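Local coordinates for protein cleavage stimulation factor 77 (Encephalitozoon cuniculi, PDB 2UY1) that probably binds mRNA as a nuclear helical-repeat protein of the suppressor of forked family and, as its name suggests, probably belongs to the cleavage stimulation factor, at residues R23-S27 with K28-S32; Y219-Y222 with L223-I226; G245-L248 with S249-G253; L302-F305 with R306-F309; S353-L356 with K357-F361. All coordinates share one frame; numbering follows the deposited sequence.

Contact 1. Residues R23-S27 with K28-S32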
loop_
_atom_site.group_PDB
_atom_site.type_symbol
_atom_site.label_atom_id
_atom_site.label_comp_id
_atom_site.label_asym_id
_atom_site.label_seq_id
_atom_site.Cartn_x
_atom_site.Cartn_y
_atom_site.Cartn_z
ATOM N N ARG B 23 52.924 20.328 -5.964
ATOM C CA ARG B 23 53.969 20.345 -4.906
ATOM C C ARG B 23 55.382 19.973 -5.395
ATOM O O ARG B 23 56.367 20.719 -5.116
ATOM C CB ARG B 23 53.606 19.397 -3.753
ATOM C CG ARG B 23 52.683 19.933 -2.671
ATOM C CD ARG B 23 52.335 18.847 -1.625
ATOM N NE ARG B 23 51.035 18.207 -1.892
ATOM C CZ ARG B 23 50.839 16.895 -1.964
ATOM N NH1 ARG B 23 51.838 16.049 -1.751
ATOM N NH2 ARG B 23 49.633 16.417 -2.241
ATOM N N LEU B 24 55.501 18.823 -6.077
ATOM C CA LEU B 24 56.777 18.374 -6.701
ATOM C C LEU B 24 57.371 19.362 -7.722
ATOM O O LEU B 24 58.612 19.529 -7.800
ATOM C CB LEU B 24 56.602 17.034 -7.404
ATOM C CG LEU B 24 56.399 15.777 -6.564
ATOM C CD1 LEU B 24 56.126 14.593 -7.500
ATOM C CD2 LEU B 24 57.631 15.525 -5.673
ATOM N N TYR B 25 56.478 19.986 -8.512
ATOM C CA TYR B 25 56.835 21.114 -9.409
ATOM C C TYR B 25 57.405 22.271 -8.606
ATOM O O TYR B 25 58.544 22.677 -8.823
ATOM C CB TYR B 25 55.637 21.618 -10.233
ATOM C CG TYR B 25 56.038 22.607 -11.301
ATOM C CD1 TYR B 25 56.828 22.200 -12.372
ATOM C CD2 TYR B 25 55.645 23.950 -11.239
ATOM C CE1 TYR B 25 57.213 23.081 -13.362
ATOM C CE2 TYR B 25 56.041 24.867 -12.240
ATOM C CZ TYR B 25 56.825 24.414 -13.302
ATOM O OH TYR B 25 57.251 25.258 -14.311
ATOM N N MET B 26 56.594 22.781 -7.680
ATOM C CA MET B 26 57.025 23.865 -6.795
ATOM C C MET B 26 58.324 23.572 -6.042
ATOM O O MET B 26 59.145 24.466 -5.879
ATOM C CB MET B 26 55.898 24.297 -5.849
ATOM C CG MET B 26 54.625 24.787 -6.574
ATOM S SD MET B 26 54.752 26.405 -7.427
ATOM C CE MET B 26 55.566 25.967 -8.954
ATOM N N SER B 27 58.502 22.326 -5.610
ATOM C CA SER B 27 59.726 21.863 -4.921
ATOM C C SER B 27 60.960 21.822 -5.825
ATOM O O SER B 27 62.088 21.704 -5.327
ATOM C CB SER B 27 59.519 20.440 -4.371
ATOM O OG SER B 27 59.041 20.443 -3.038
ATOM N N LYS B 28 60.735 21.894 -7.142
ATOM C CA LYS B 28 61.719 21.490 -8.169
ATOM C C LYS B 28 62.329 20.095 -7.937
ATOM O O LYS B 28 63.536 19.835 -8.148
ATOM C CB LYS B 28 62.788 22.564 -8.428
ATOM C CG LYS B 28 62.216 23.980 -8.599
ATOM C CD LYS B 28 62.979 24.716 -9.635
ATOM C CE LYS B 28 62.576 26.165 -9.769
ATOM N NZ LYS B 28 63.122 26.638 -11.096
ATOM N N ASP B 29 61.469 19.193 -7.491
ATOM C CA ASP B 29 61.795 17.794 -7.555
ATOM C C ASP B 29 61.329 17.249 -8.921
ATOM O O ASP B 29 60.184 16.756 -9.061
ATOM C CB ASP B 29 61.160 17.042 -6.387
ATOM C CG ASP B 29 61.581 15.605 -6.352
ATOM O OD1 ASP B 29 62.387 15.195 -7.218
ATOM O OD2 ASP B 29 61.102 14.886 -5.466
ATOM N N TYR B 30 62.231 17.346 -9.908
ATOM C CA TYR B 30 61.920 17.025 -11.302
ATOM C C TYR B 30 62.136 15.539 -11.634
ATOM O O TYR B 30 61.461 14.998 -12.519
ATOM C CB TYR B 30 62.674 17.935 -12.261
ATOM C CG TYR B 30 62.309 19.418 -12.177
ATOM C CD1 TYR B 30 63.253 20.388 -12.480
ATOM C CD2 TYR B 30 61.028 19.840 -11.806
ATOM C CE1 TYR B 30 62.950 21.750 -12.422
ATOM C CE2 TYR B 30 60.707 21.218 -11.744
ATOM C CZ TYR B 30 61.681 22.163 -12.053
ATOM O OH TYR B 30 61.407 23.541 -11.998
ATOM N N ARG B 31 63.027 14.888 -10.883
ATOM C CA ARG B 31 63.184 13.437 -10.926
ATOM C C ARG B 31 61.866 12.737 -10.546
ATOM O O ARG B 31 61.361 11.924 -11.316
ATOM C CB ARG B 31 64.368 12.994 -10.051
ATOM C CG ARG B 31 65.593 13.885 -10.272
ATOM C CD ARG B 31 66.883 13.405 -9.554
ATOM N NE ARG B 31 68.033 13.669 -10.432
ATOM C CZ ARG B 31 69.255 13.160 -10.273
ATOM N NH1 ARG B 31 69.516 12.349 -9.249
ATOM N NH2 ARG B 31 70.223 13.470 -11.142
ATOM N N SER B 32 61.304 13.098 -9.388
ATOM C CA SER B 32 59.976 12.650 -8.946
ATOM C C SER B 32 58.793 13.082 -9.828
ATOM O O SER B 32 57.886 12.277 -10.102
ATOM C CB SER B 32 59.711 13.120 -7.512
ATOM O OG SER B 32 60.495 12.418 -6.560
#
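L24 and Y25 at the end of helix 14-26 receive the backbone of K28 and D29 as the chain turns into helix 30-40: D29 N bonds to L24 O at 2.9 Å, and K28 N bonds to Y25 O. With K28 at positive phi (50°), this is a Schellman motif, the usual C-terminal close of a helix, and here it runs straight into the N-cap of the next one. D29 is the N-cap residue. Its CG stands anti to the backbone N (chi1 -175°), which swings the carboxylate over the first turn of helix 30-40. The side chain of L24 runs beside it in the same direction, and its methyl CD2 lies 3.5 Å from D29 OD2 and 3.7 Å from S32 CB, so the leucine touches both the cap residue and the first turn of helix 30-40. On another side, Y25 and Y30 meet at a slant, Y25 CD1 4.1 Å from Y30 CE2, and both rings also lean on Y56 of helix 47-57. The D29 carboxylate holds S32 twice: S32 N donates to D29 OD1 over 3.2 Å, and S32 OG to D29 OD2 over 2.8 Å, both from above the carboxylate plane.

Contact 2. Residues Y219-Y222 with L223-I226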
loop_
_atom_site.group_PDB
_atom_site.type_symbol
_atom_site.label_atom_id
_atom_site.label_comp_id
_atom_site.label_asym_id
_atom_site.label_seq_id
_atom_site.Cartn_x
_atom_site.Cartn_y
_atom_site.Cartn_z
ATOM N N TYR B 219 30.523 2.442 -18.338
ATOM C CA TYR B 219 31.625 2.107 -19.267
ATOM C C TYR B 219 31.748 0.624 -19.515
ATOM O O TYR B 219 31.923 0.188 -20.666
ATOM C CB TYR B 219 32.961 2.670 -18.746
ATOM C CG TYR B 219 34.064 2.810 -19.797
ATOM C CD1 TYR B 219 33.755 2.922 -21.146
ATOM C CD2 TYR B 219 35.398 2.942 -19.425
ATOM C CE1 TYR B 219 34.736 3.114 -22.104
ATOM C CE2 TYR B 219 36.410 3.084 -20.378
ATOM C CZ TYR B 219 36.087 3.182 -21.693
ATOM O OH TYR B 219 37.089 3.328 -22.638
ATOM N N SER B 220 31.688 -0.177 -18.459
ATOM C CA SER B 220 31.738 -1.628 -18.630
ATOM C C SER B 220 30.679 -2.081 -19.658
ATOM O O SER B 220 30.968 -2.871 -20.576
ATOM C CB SER B 220 31.503 -2.307 -17.267
ATOM O OG SER B 220 31.346 -3.726 -17.415
ATOM N N GLU B 221 29.453 -1.561 -19.482
ATOM C CA GLU B 221 28.313 -1.924 -20.336
ATOM C C GLU B 221 28.544 -1.442 -21.749
ATOM O O GLU B 221 28.370 -2.201 -22.668
ATOM C CB GLU B 221 26.994 -1.392 -19.812
ATOM C CG GLU B 221 26.388 -2.201 -18.636
ATOM C CD GLU B 221 26.071 -3.661 -18.947
ATOM O OE1 GLU B 221 25.088 -3.944 -19.679
ATOM O OE2 GLU B 221 26.766 -4.546 -18.408
ATOM N N TYR B 222 29.006 -0.203 -21.900
ATOM C CA TYR B 222 29.383 0.309 -23.215
ATOM C C TYR B 222 30.413 -0.602 -23.880
ATOM O O TYR B 222 30.267 -0.986 -25.041
ATOM C CB TYR B 222 29.914 1.733 -23.122
ATOM C CG TYR B 222 30.525 2.149 -24.428
ATOM C CD1 TYR B 222 29.714 2.440 -25.531
ATOM C CD2 TYR B 222 31.910 2.225 -24.581
ATOM C CE1 TYR B 222 30.272 2.826 -26.765
ATOM C CE2 TYR B 222 32.472 2.612 -25.802
ATOM C CZ TYR B 222 31.652 2.902 -26.887
ATOM O OH TYR B 222 32.203 3.264 -28.101
ATOM N N LEU B 223 31.441 -0.961 -23.124
ATOM C CA LEU B 223 32.552 -1.751 -23.643
ATOM C C LEU B 223 32.104 -3.136 -24.049
ATOM O O LEU B 223 32.593 -3.657 -25.050
ATOM C CB LEU B 223 33.649 -1.880 -22.596
ATOM C CG LEU B 223 34.594 -0.679 -22.552
ATOM C CD1 LEU B 223 35.542 -0.890 -21.377
ATOM C CD2 LEU B 223 35.359 -0.409 -23.878
ATOM N N ILE B 224 31.167 -3.711 -23.286
ATOM C CA ILE B 224 30.614 -5.054 -23.558
ATOM C C ILE B 224 29.840 -5.013 -24.885
ATOM O O ILE B 224 29.887 -5.940 -25.671
ATOM C CB ILE B 224 29.721 -5.554 -22.376
ATOM C CG1 ILE B 224 30.573 -5.894 -21.135
ATOM C CG2 ILE B 224 28.839 -6.737 -22.772
ATOM C CD1 ILE B 224 29.773 -6.550 -19.950
ATOM N N GLY B 225 29.165 -3.911 -25.149
ATOM C CA GLY B 225 28.282 -3.815 -26.311
ATOM C C GLY B 225 29.054 -3.584 -27.582
ATOM O O GLY B 225 28.560 -3.891 -28.675
ATOM N N ILE B 226 30.277 -3.058 -27.443
ATOM C CA ILE B 226 31.215 -2.979 -28.581
ATOM C C ILE B 226 32.163 -4.138 -28.722
ATOM O O ILE B 226 33.053 -4.111 -29.565
ATOM C CB ILE B 226 32.005 -1.627 -28.716
ATOM C CG1 ILE B 226 32.935 -1.343 -27.530
ATOM C CG2 ILE B 226 31.063 -0.501 -29.062
ATOM C CD1 ILE B 226 33.691 0.007 -27.749
#
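Y219 and L223 stand one turn apart in the last part of helix 213-225, and their meeting is a CH-pi contact: L223 CD1 lies 4.0 Å from the centroid of the Y219 ring, 4° off its normal. Apolar packing continues at Y222, where I226 CD1 comes within 3.5 Å of Y222 CE2 and reaches the phenol oxygen as well. I226 CG1 sits between its backbone N and carbonyl carbon (chi1 63°), which turns CD1 back to the tyrosine. Backbone bonds run i to i+4 from L223 N to Y219 O through I226 N to Y222 O, and I226 is where the helical conformation ends. The polar ends find partners beyond this helix: Y219 OH bonds to H199 of helix 193-208, S220 OG to Y251 of helix 247-255, and E221 forms a salt bridge with a basic side chain of the other protein chain. Apolar contacts thus tie successive turns, while Y219 OH, S220 OG and the E221 carboxylate join the helix to its neighbours and to the other chain.

Contact 3. Residues G245-L248 with S249-G253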
loop_
_atom_site.group_PDB
_atom_site.type_symbol
_atom_site.label_atom_id
_atom_site.label_comp_id
_atom_site.label_asym_id
_atom_site.label_seq_id
_atom_site.Cartn_x
_atom_site.Cartn_y
_atom_site.Cartn_z
ATOM N N GLY B 245 30.791 0.439 -2.536
ATOM C CA GLY B 245 29.687 -0.554 -2.357
ATOM C C GLY B 245 29.872 -2.026 -2.773
ATOM O O GLY B 245 30.864 -2.400 -3.425
ATOM N N MET B 246 28.914 -2.864 -2.360
ATOM C CA MET B 246 28.749 -4.242 -2.838
ATOM C C MET B 246 28.358 -4.393 -4.338
ATOM O O MET B 246 28.717 -5.374 -4.945
ATOM C CB MET B 246 27.711 -4.931 -1.941
ATOM C CG MET B 246 27.271 -6.360 -2.292
ATOM S SD MET B 246 26.642 -7.124 -0.796
ATOM C CE MET B 246 28.210 -7.296 0.069
ATOM N N PHE B 247 27.602 -3.448 -4.916
ATOM C CA PHE B 247 27.117 -3.566 -6.332
ATOM C C PHE B 247 28.180 -4.074 -7.351
ATOM O O PHE B 247 27.947 -5.049 -8.090
ATOM C CB PHE B 247 26.495 -2.231 -6.849
ATOM C CG PHE B 247 26.044 -2.294 -8.281
ATOM C CD1 PHE B 247 24.698 -2.623 -8.601
ATOM C CD2 PHE B 247 26.941 -2.080 -9.330
ATOM C CE1 PHE B 247 24.294 -2.695 -9.923
ATOM C CE2 PHE B 247 26.546 -2.174 -10.656
ATOM C CZ PHE B 247 25.210 -2.493 -10.965
ATOM N N LEU B 248 29.310 -3.363 -7.426
ATOM C CA LEU B 248 30.309 -3.639 -8.465
ATOM C C LEU B 248 30.954 -4.986 -8.297
ATOM O O LEU B 248 31.369 -5.568 -9.279
ATOM C CB LEU B 248 31.407 -2.534 -8.538
ATOM C CG LEU B 248 31.197 -1.307 -9.410
ATOM C CD1 LEU B 248 32.494 -0.505 -9.428
ATOM C CD2 LEU B 248 30.824 -1.614 -10.833
ATOM N N SER B 249 31.034 -5.494 -7.059
ATOM C CA SER B 249 31.531 -6.865 -6.832
ATOM C C SER B 249 30.541 -7.927 -7.271
ATOM O O SER B 249 30.952 -8.977 -7.795
ATOM C CB SER B 249 31.953 -7.071 -5.371
ATOM O OG SER B 249 32.998 -6.134 -5.020
ATOM N N LEU B 250 29.247 -7.675 -7.034
ATOM C CA LEU B 250 28.186 -8.570 -7.487
ATOM C C LEU B 250 28.090 -8.659 -9.008
ATOM O O LEU B 250 27.919 -9.761 -9.580
ATOM C CB LEU B 250 26.819 -8.172 -6.858
ATOM C CG LEU B 250 26.657 -8.224 -5.334
ATOM C CD1 LEU B 250 25.183 -8.139 -4.943
ATOM C CD2 LEU B 250 27.225 -9.480 -4.741
ATOM N N TYR B 251 28.183 -7.494 -9.658
ATOM C CA TYR B 251 28.274 -7.404 -11.093
ATOM C C TYR B 251 29.570 -8.061 -11.661
ATOM O O TYR B 251 29.553 -8.819 -12.624
ATOM C CB TYR B 251 28.221 -5.932 -11.437
ATOM C CG TYR B 251 28.417 -5.557 -12.895
ATOM C CD1 TYR B 251 27.315 -5.541 -13.785
ATOM C CD2 TYR B 251 29.660 -5.140 -13.377
ATOM C CE1 TYR B 251 27.467 -5.158 -15.125
ATOM C CE2 TYR B 251 29.804 -4.751 -14.760
ATOM C CZ TYR B 251 28.706 -4.758 -15.600
ATOM O OH TYR B 251 28.827 -4.371 -16.926
ATOM N N TYR B 252 30.700 -7.748 -11.063
ATOM C CA TYR B 252 31.953 -8.503 -11.336
ATOM C C TYR B 252 31.776 -10.031 -11.187
ATOM O O TYR B 252 32.029 -10.762 -12.104
ATOM C CB TYR B 252 33.050 -7.969 -10.384
ATOM C CG TYR B 252 34.491 -8.439 -10.710
ATOM C CD1 TYR B 252 35.124 -8.062 -11.899
ATOM C CD2 TYR B 252 35.211 -9.222 -9.794
ATOM C CE1 TYR B 252 36.450 -8.511 -12.189
ATOM C CE2 TYR B 252 36.521 -9.666 -10.060
ATOM C CZ TYR B 252 37.140 -9.311 -11.255
ATOM O OH TYR B 252 38.473 -9.741 -11.506
ATOM N N GLY B 253 31.263 -10.529 -10.073
ATOM C CA GLY B 253 31.145 -11.982 -9.943
ATOM C C GLY B 253 30.296 -12.562 -11.065
ATOM O O GLY B 253 30.694 -13.497 -11.756
#
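M246 and L250 touch one turn apart where helix 247-255 begins, and the leucine is worth following outward. L250 CB lies 3.5 Å from F247 O; CG packs against M246 CG at 3.6 Å; the branches then spread round that same methylene, CD1 at 3.8 Å and CD2 at 4.0 Å from M246 CG. The methionine offers CG here because it stands anti to its own N (chi1 175°), and its chain bends only at the last torsion. Both side chains go on to cover L288 of helix 282-300. One residue further along, F247 CE2 comes 4.2 Å from Y251 CB, the two side chains crossing at a slant; beyond that F247 enters the aromatic cluster of helix 434-446, meeting Y439 and, edge-to-face, F446. Below the side chains the first helical bonds are set: L250 N to M246 O, Y251 N to F247 O at 2.9 Å, and Y252 N to L248 O. The tyrosine hydroxyls are used outside this turn, Y251 OH with E221 of helix 213-225 and Y252 OH with E237 of helix 229-242. The turn therefore meets its helical-repeat neighbours by carbon and ring packing and, through its tyrosines, by hydrogen bonds, which lets Y251 be buried with its hydroxyl paired, while Y252, less covered, uses E237.

Contact 4. Residues L302-F305 with R306-F309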
loop_
_atom_site.group_PDB
_atom_site.type_symbol
_atom_site.label_atom_id
_atom_site.label_comp_id
_atom_site.label_asym_id
_atom_site.label_seq_id
_atom_site.Cartn_x
_atom_site.Cartn_y
_atom_site.Cartn_z
ATOM N N LEU B 302 20.905 -26.464 -11.399
ATOM C CA LEU B 302 20.183 -26.616 -10.158
ATOM C C LEU B 302 20.910 -27.582 -9.226
ATOM O O LEU B 302 21.147 -27.246 -8.057
ATOM C CB LEU B 302 18.747 -27.037 -10.461
ATOM C CG LEU B 302 17.516 -26.814 -9.604
ATOM C CD1 LEU B 302 17.212 -25.366 -9.257
ATOM C CD2 LEU B 302 16.453 -27.321 -10.509
ATOM N N GLU B 303 21.323 -28.761 -9.700
ATOM C CA GLU B 303 21.964 -29.655 -8.729
ATOM C C GLU B 303 23.169 -29.007 -7.954
ATOM O O GLU B 303 23.269 -29.221 -6.801
ATOM C CB GLU B 303 22.207 -31.072 -9.284
ATOM C CG GLU B 303 20.880 -31.873 -9.561
ATOM C CD GLU B 303 20.386 -32.802 -8.413
ATOM O OE1 GLU B 303 20.059 -32.330 -7.288
ATOM O OE2 GLU B 303 20.257 -34.046 -8.667
ATOM N N LEU B 304 23.995 -28.151 -8.560
ATOM C CA LEU B 304 25.054 -27.439 -7.826
ATOM C C LEU B 304 24.587 -26.236 -6.988
ATOM O O LEU B 304 25.171 -25.949 -5.907
ATOM C CB LEU B 304 26.218 -27.010 -8.767
ATOM C CG LEU B 304 27.342 -28.054 -9.023
ATOM C CD1 LEU B 304 28.258 -27.636 -10.120
ATOM C CD2 LEU B 304 28.130 -28.309 -7.762
ATOM N N PHE B 305 23.554 -25.519 -7.479
ATOM C CA PHE B 305 22.745 -24.565 -6.624
ATOM C C PHE B 305 22.356 -25.268 -5.304
ATOM O O PHE B 305 22.543 -24.751 -4.228
ATOM C CB PHE B 305 21.474 -24.055 -7.383
ATOM C CG PHE B 305 20.449 -23.367 -6.503
ATOM C CD1 PHE B 305 20.491 -21.995 -6.308
ATOM C CD2 PHE B 305 19.460 -24.091 -5.890
ATOM C CE1 PHE B 305 19.588 -21.364 -5.476
ATOM C CE2 PHE B 305 18.505 -23.482 -5.078
ATOM C CZ PHE B 305 18.571 -22.129 -4.861
ATOM N N ARG B 306 21.852 -26.478 -5.455
ATOM C CA ARG B 306 21.338 -27.300 -4.370
ATOM C C ARG B 306 22.405 -27.757 -3.402
ATOM O O ARG B 306 22.212 -27.754 -2.186
ATOM C CB ARG B 306 20.632 -28.504 -4.978
ATOM C CG ARG B 306 19.174 -28.180 -5.257
ATOM C CD ARG B 306 18.491 -29.336 -5.832
ATOM N NE ARG B 306 17.236 -28.934 -6.440
ATOM C CZ ARG B 306 16.584 -29.660 -7.327
ATOM N NH1 ARG B 306 17.083 -30.800 -7.741
ATOM N NH2 ARG B 306 15.441 -29.233 -7.809
ATOM N N LYS B 307 23.556 -28.103 -3.956
ATOM C CA LYS B 307 24.735 -28.427 -3.163
ATOM C C LYS B 307 25.300 -27.239 -2.427
ATOM O O LYS B 307 25.703 -27.381 -1.277
ATOM C CB LYS B 307 25.810 -29.033 -4.059
ATOM C CG LYS B 307 27.201 -29.084 -3.459
ATOM C CD LYS B 307 28.025 -30.098 -4.235
ATOM C CE LYS B 307 29.187 -30.661 -3.391
ATOM N NZ LYS B 307 30.361 -29.792 -3.596
ATOM N N LEU B 308 25.374 -26.073 -3.056
ATOM C CA LEU B 308 25.863 -24.863 -2.344
ATOM C C LEU B 308 24.945 -24.428 -1.172
ATOM O O LEU B 308 25.425 -23.983 -0.125
ATOM C CB LEU B 308 26.060 -23.702 -3.322
ATOM C CG LEU B 308 26.464 -22.367 -2.682
ATOM C CD1 LEU B 308 27.804 -22.490 -1.997
ATOM C CD2 LEU B 308 26.499 -21.183 -3.644
ATOM N N PHE B 309 23.631 -24.522 -1.375
ATOM C CA PHE B 309 22.688 -24.296 -0.284
ATOM C C PHE B 309 22.979 -25.147 0.951
ATOM O O PHE B 309 23.030 -24.592 2.101
ATOM C CB PHE B 309 21.247 -24.510 -0.736
ATOM C CG PHE B 309 20.226 -24.074 0.290
ATOM C CD1 PHE B 309 20.296 -22.777 0.865
ATOM C CD2 PHE B 309 19.195 -24.925 0.678
ATOM C CE1 PHE B 309 19.365 -22.351 1.809
ATOM C CE2 PHE B 309 18.247 -24.500 1.637
ATOM C CZ PHE B 309 18.350 -23.211 2.209
#
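R306 reaches back over L302 and E303 in the first turn of helix 302-311, which lies in the alpha-helical repeat array of this protein between helices 282-300 and 319-333. Its backbone N bonds to L302 O at 2.8 Å. The side chain then runs out extended from CG to NE, toward the helix start, and brings the guanidinium over L302: L302 CG stands 3.5 Å above its plane, nearer the rim than the centre, and L302 CD2 comes 3.5 Å from R306 NH2. That amino group has a salt bridge of its own with E329 of helix 319-333, so the flat group lies on leucine while joining two helices. E303 bends at chi2 (-94°) to bring OE1 to the guanidinium edge, in its plane, for a long salt bridge and weak hydrogen bond, E303 OE1 to R306 NH1 at 3.4 Å, the carboxylate turned 81° from the guanidinium. K307 follows, its N bonded to E303 O and its CD lying 4.0 Å from L304 CD2, the two side chains side by side; its amino group goes on to E311. L308 N continues the i to i+4 pattern on L304 O. Last comes F309, whose ring leans on C325 as that of F305 does, and whose N bonds to F305 O at 3.1 Å.

Contact 5. Residues S353-L356 with K357-F361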
loop_
_atom_site.group_PDB
_atom_site.type_symbol
_atom_site.label_atom_id
_atom_site.label_comp_id
_atom_site.label_asym_id
_atom_site.label_seq_id
_atom_site.Cartn_x
_atom_site.Cartn_y
_atom_site.Cartn_z
ATOM N N SER B 353 10.557 -14.878 12.907
ATOM C CA SER B 353 10.680 -14.041 11.707
ATOM C C SER B 353 9.277 -13.797 11.089
ATOM O O SER B 353 8.751 -14.665 10.453
ATOM C CB SER B 353 11.561 -14.735 10.653
ATOM O OG SER B 353 11.645 -13.955 9.439
ATOM N N THR B 354 8.720 -12.616 11.264
ATOM C CA THR B 354 7.416 -12.267 10.683
ATOM C C THR B 354 7.466 -12.291 9.116
ATOM O O THR B 354 6.532 -12.762 8.406
ATOM C CB THR B 354 7.026 -10.914 11.219
ATOM O OG1 THR B 354 6.682 -11.044 12.618
ATOM C CG2 THR B 354 5.858 -10.256 10.350
ATOM N N LEU B 355 8.589 -11.822 8.589
ATOM C CA LEU B 355 8.885 -11.958 7.159
ATOM C C LEU B 355 8.659 -13.341 6.645
ATOM O O LEU B 355 7.995 -13.537 5.655
ATOM C CB LEU B 355 10.354 -11.628 6.886
ATOM C CG LEU B 355 10.746 -11.760 5.411
ATOM C CD1 LEU B 355 9.956 -10.737 4.513
ATOM C CD2 LEU B 355 12.253 -11.567 5.353
ATOM N N LEU B 356 9.263 -14.337 7.272
ATOM C CA LEU B 356 9.140 -15.700 6.727
ATOM C C LEU B 356 7.692 -16.208 6.915
ATOM O O LEU B 356 7.177 -16.991 6.101
ATOM C CB LEU B 356 10.142 -16.589 7.501
ATOM C CG LEU B 356 10.951 -17.870 7.264
ATOM C CD1 LEU B 356 11.588 -18.055 5.898
ATOM C CD2 LEU B 356 12.082 -17.783 8.264
ATOM N N LYS B 357 7.093 -15.869 8.063
ATOM C CA LYS B 357 5.734 -16.302 8.367
ATOM C C LYS B 357 4.726 -15.786 7.316
ATOM O O LYS B 357 3.939 -16.574 6.727
ATOM C CB LYS B 357 5.339 -15.880 9.773
ATOM C CG LYS B 357 6.077 -16.618 10.894
ATOM C CD LYS B 357 5.614 -16.100 12.292
ATOM C CE LYS B 357 6.656 -16.489 13.406
ATOM N NZ LYS B 357 6.554 -15.484 14.560
ATOM N N GLU B 358 4.810 -14.498 7.023
ATOM C CA GLU B 358 3.963 -13.849 6.022
ATOM C C GLU B 358 4.237 -14.275 4.598
ATOM O O GLU B 358 3.295 -14.506 3.844
ATOM C CB GLU B 358 4.025 -12.316 6.146
ATOM C CG GLU B 358 3.164 -11.536 5.110
ATOM C CD GLU B 358 3.032 -10.038 5.415
ATOM O OE1 GLU B 358 2.491 -9.634 6.486
ATOM O OE2 GLU B 358 3.393 -9.241 4.526
ATOM N N GLU B 359 5.524 -14.353 4.224
ATOM C CA GLU B 359 5.898 -14.706 2.876
ATOM C C GLU B 359 5.598 -16.154 2.626
ATOM O O GLU B 359 5.296 -16.445 1.517
ATOM C CB GLU B 359 7.386 -14.438 2.578
ATOM C CG GLU B 359 7.814 -12.967 2.475
ATOM C CD GLU B 359 7.198 -12.204 1.294
ATOM O OE1 GLU B 359 7.021 -12.837 0.252
ATOM O OE2 GLU B 359 6.889 -10.979 1.406
ATOM N N PHE B 360 5.697 -17.026 3.649
ATOM C CA PHE B 360 5.324 -18.462 3.548
ATOM C C PHE B 360 3.806 -18.592 3.375
ATOM O O PHE B 360 3.381 -19.328 2.537
ATOM C CB PHE B 360 5.701 -19.214 4.837
ATOM C CG PHE B 360 5.625 -20.747 4.770
ATOM C CD1 PHE B 360 5.371 -21.427 3.604
ATOM C CD2 PHE B 360 5.883 -21.507 5.942
ATOM C CE1 PHE B 360 5.324 -22.811 3.559
ATOM C CE2 PHE B 360 5.827 -22.870 5.913
ATOM C CZ PHE B 360 5.525 -23.533 4.738
ATOM N N PHE B 361 3.015 -17.940 4.219
ATOM C CA PHE B 361 1.584 -18.054 4.093
ATOM C C PHE B 361 1.092 -17.547 2.766
ATOM O O PHE B 361 0.274 -18.196 2.135
ATOM C CB PHE B 361 0.840 -17.413 5.264
ATOM C CG PHE B 361 -0.659 -17.326 5.029
ATOM C CD1 PHE B 361 -1.445 -18.512 5.002
ATOM C CD2 PHE B 361 -1.259 -16.092 4.769
ATOM C CE1 PHE B 361 -2.849 -18.482 4.712
ATOM C CE2 PHE B 361 -2.678 -16.039 4.501
ATOM C CZ PHE B 361 -3.447 -17.279 4.499
HETATM O O HOH W 1 6.777 -13.076 14.713
#
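K357 lies back along S353 and T354 at the start of helix 354-367. Its CG is anti to the carbonyl carbon (chi1 -69°) and the rest of the chain is extended, which carries the methylenes past the serine carbonyl, CG 3.3 Å from S353 O, and on toward the threonine. There a water lies 2.9 Å from T354 OG1; its link to K357 NZ is doubtful, because that contact is too short. On another side of the helix, E359 starts with a similar first torsion but bends at chi2 (-65°), folding its CG against the leucine one turn before, 3.7 Å from L355 CD1, the two side chains crossing at a slant. This is the N-terminal turn of a helix in the suppressor of forked repeat array, and S353 is its N-cap, with OG anti to the backbone N (chi1 177°) and accepting from L356 N at 3.2 Å. S353 uses its carbonyl too, as acceptor for K357 N. E358 is also extended, but from a first torsion with CG anti to the backbone N; it leaves the turn and bonds T383 through OE1, while its N donates to T354 O at 2.8 Å. F360 starts with CB 3.0 Å from L356 O and carries its ring away to F343 and Y340 of helix 337-349.

In the fold
Contact 3 is the buried one, near the middle of the chain; contacts 2 and 5 are partly buried, and contacts 1 and 4 lie at the surface. Contacts 2 and 3 touch directly, through the Y251 hydroxyl, which joins helices 213-225 and 247-255. The others are separate, and contacts 1 and 5, centres 64 Å apart, sit on opposite sides of the chain's centre. Each of contacts 2 to 5 belongs to a single helix or its end, whereas contact 1 bridges two. Carbon and aromatic packing carries contacts 2 and 3, a charged pair marks contact 4, and serine or aspartate caps mark contacts 5 and 1.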